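Local coordinates for Lin1840 protein (Listeria innocua serovar 6a, PDB 4ZO9), which probably hydrolyses terminal, non-reducing beta-D-glucosyl residues to release beta-D-glucose, as a family 3 glycoside hydrolase, at residues H132-P137 with E184-C189. The protein carries 2 engineered substitutions. Residues are numbered along the deposited sequence; the frame is centred on the assembly and turned at random.
Sequences HVTFSP and EQMAAC. With BGC (beta-D-glucopyranose), chain C.
A187 N donates a hydrogen bond to H132 O at 2.9 Å. M186 CB also packs against this oxygen. V133 lies on the same sheet face as A187, and its CG2 meets A187 CB at 4.0 Å. Its other methyl, CG1, has C189 CB nearby. T134 N donates to A187 O at 2.9 Å. With chi1 at -176°, T134 turns OG1 to a hydrogen bond with V92 O, while CG2 lies against A187 O. The M186 chain crosses the T134 side chain at about a right angle, and its CE packs on the backbone, 3.6 Å from V133 C. Strands 133-134 and 187-193 are parallel neighbours in the TIM-barrel-type domain of the family, joined by a crossover that includes helix 158-173. F135 centres an inverse gamma turn where strand 133-134 has ended. C189 CB and SG sit at the edge of the F135 ring, with SG 5.4 Å from its centroid, a sulfur-aromatic contact. F135 CB touches O4 of a bound beta-D-glucopyranose at 3.5 Å; D91 and K191 are among the residues that hydrogen-bond this sugar. S136 O and T134 O share C189 N through two weak bonds. The peptide before P137 is cis, and P137 CD packs 4.3 Å from A188 CB.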
loop_
_atom_site.group_PDB
_atom_site.type_symbol
_atom_site.label_atom_id
_atom_site.label_comp_id
_atom_site.label_asym_id
_atom_site.label_seq_id
_atom_site.Cartn_x
_atom_site.Cartn_y
_atom_site.Cartn_z
ATOM N N HIS A 132 15.825 -32.503 11.735
ATOM C CA HIS A 132 16.580 -32.654 10.484
ATOM C C HIS A 132 16.555 -31.414 9.588
ATOM O O HIS A 132 17.461 -31.202 8.759
ATOM C CB HIS A 132 16.019 -33.813 9.684
ATOM C CG HIS A 132 15.931 -35.089 10.447
ATOM N ND1 HIS A 132 14.932 -36.011 10.231
ATOM C CD2 HIS A 132 16.721 -35.616 11.412
ATOM C CE1 HIS A 132 15.109 -37.053 11.018
ATOM N NE2 HIS A 132 16.175 -36.829 11.761
ATOM N N VAL A 133 15.473 -30.643 9.696
ATOM C CA VAL A 133 15.185 -29.501 8.839
ATOM C C VAL A 133 14.698 -28.344 9.714
ATOM O O VAL A 133 13.865 -28.538 10.623
ATOM C CB VAL A 133 14.013 -29.758 7.835
ATOM C CG1 VAL A 133 13.795 -28.537 6.924
ATOM C CG2 VAL A 133 14.244 -30.958 6.949
ATOM N N THR A 134 15.202 -27.137 9.431
ATOM C CA THR A 134 14.615 -25.956 10.008
ATOM C C THR A 134 13.824 -25.114 9.003
ATOM O O THR A 134 14.222 -25.002 7.866
ATOM C CB THR A 134 15.631 -25.068 10.698
ATOM O OG1 THR A 134 14.911 -23.968 11.321
ATOM C CG2 THR A 134 16.676 -24.560 9.714
ATOM N N PHE A 135 12.703 -24.514 9.431
ATOM C CA PHE A 135 11.932 -23.632 8.561
ATOM C C PHE A 135 12.481 -22.206 8.642
ATOM O O PHE A 135 11.820 -21.317 9.121
ATOM C CB PHE A 135 10.432 -23.644 8.850
ATOM C CG PHE A 135 9.794 -25.019 8.792
ATOM C CD1 PHE A 135 9.898 -25.803 7.650
ATOM C CD2 PHE A 135 9.126 -25.518 9.899
ATOM C CE1 PHE A 135 9.291 -27.033 7.560
ATOM C CE2 PHE A 135 8.461 -26.711 9.815
ATOM C CZ PHE A 135 8.556 -27.501 8.629
ATOM N N SER A 136 13.704 -22.067 8.156
ATOM C CA SER A 136 14.486 -20.833 8.095
ATOM C C SER A 136 15.553 -20.971 6.972
ATOM O O SER A 136 16.005 -22.073 6.673
ATOM C CB SER A 136 15.154 -20.599 9.458
ATOM O OG SER A 136 16.078 -19.521 9.444
ATOM N N PRO A 137 16.000 -19.863 6.366
ATOM C CA PRO A 137 15.686 -18.458 6.577
ATOM C C PRO A 137 14.305 -17.976 6.053
ATOM O O PRO A 137 13.774 -18.457 5.042
ATOM C CB PRO A 137 16.786 -17.774 5.815
ATOM C CG PRO A 137 16.985 -18.666 4.641
ATOM C CD PRO A 137 16.876 -20.048 5.211
ATOM N N GLU A 184 25.716 -32.602 12.618
ATOM C CA GLU A 184 25.502 -31.377 13.427
ATOM C C GLU A 184 24.973 -30.207 12.595
ATOM O O GLU A 184 24.595 -29.188 13.161
ATOM C CB GLU A 184 26.776 -30.964 14.153
ATOM C CG GLU A 184 27.246 -32.042 15.125
ATOM C CD GLU A 184 28.489 -31.654 15.930
ATOM O OE1 GLU A 184 29.071 -30.579 15.692
ATOM O OE2 GLU A 184 28.895 -32.446 16.813
ATOM N N GLN A 185 24.954 -30.365 11.260
ATOM C CA GLN A 185 24.301 -29.416 10.330
ATOM C C GLN A 185 22.952 -29.983 9.985
ATOM O O GLN A 185 22.757 -31.133 10.183
ATOM C CB GLN A 185 25.072 -29.310 9.019
ATOM C CG GLN A 185 26.549 -29.039 9.166
ATOM C CD GLN A 185 26.864 -27.703 9.761
ATOM O OE1 GLN A 185 27.952 -27.516 10.223
ATOM N NE2 GLN A 185 25.912 -26.768 9.761
ATOM N N MET A 186 22.059 -29.177 9.405
ATOM C CA MET A 186 20.692 -29.596 9.053
ATOM C C MET A 186 20.232 -28.924 7.783
ATOM O O MET A 186 20.847 -27.982 7.329
ATOM C CB MET A 186 19.712 -29.251 10.182
ATOM C CG MET A 186 19.440 -27.767 10.370
ATOM S SD MET A 186 18.770 -27.347 11.988
ATOM C CE MET A 186 17.370 -28.434 12.155
ATOM N N ALA A 187 19.144 -29.423 7.208
ATOM C CA ALA A 187 18.588 -28.848 5.988
ATOM C C ALA A 187 17.856 -27.551 6.336
ATOM O O ALA A 187 17.222 -27.410 7.394
ATOM C CB ALA A 187 17.652 -29.822 5.275
ATOM N N ALA A 188 17.991 -26.590 5.445
ATOM C CA ALA A 188 17.314 -25.315 5.538
ATOM C C ALA A 188 16.181 -25.341 4.554
ATOM O O ALA A 188 16.268 -26.007 3.494
ATOM C CB ALA A 188 18.264 -24.159 5.219
ATOM N N CYS A 189 15.120 -24.633 4.933
ATOM C CA CYS A 189 13.928 -24.420 4.159
ATOM C C CYS A 189 13.651 -22.924 4.021
ATOM O O CYS A 189 13.213 -22.260 4.970
ATOM C CB CYS A 189 12.727 -25.022 4.850
ATOM S SG CYS A 189 11.206 -24.921 3.891
HETATM C C2 BGC C . 4.167 -20.451 9.979
HETATM C C3 BGC C . 5.397 -20.846 9.160
HETATM C C4 BGC C . 5.995 -22.063 9.827
HETATM C C5 BGC C . 5.108 -23.271 9.482
HETATM C C6 BGC C . 5.469 -24.461 10.359
HETATM C C1 BGC C . 3.224 -21.677 10.167
HETATM O O2 BGC C . 3.470 -19.368 9.358
HETATM O O3 BGC C . 6.361 -19.797 9.124
HETATM O O4 BGC C . 7.285 -22.244 9.367
HETATM O O5 BGC C . 3.652 -22.914 9.526
HETATM O O6 BGC C . 5.062 -24.128 11.679
#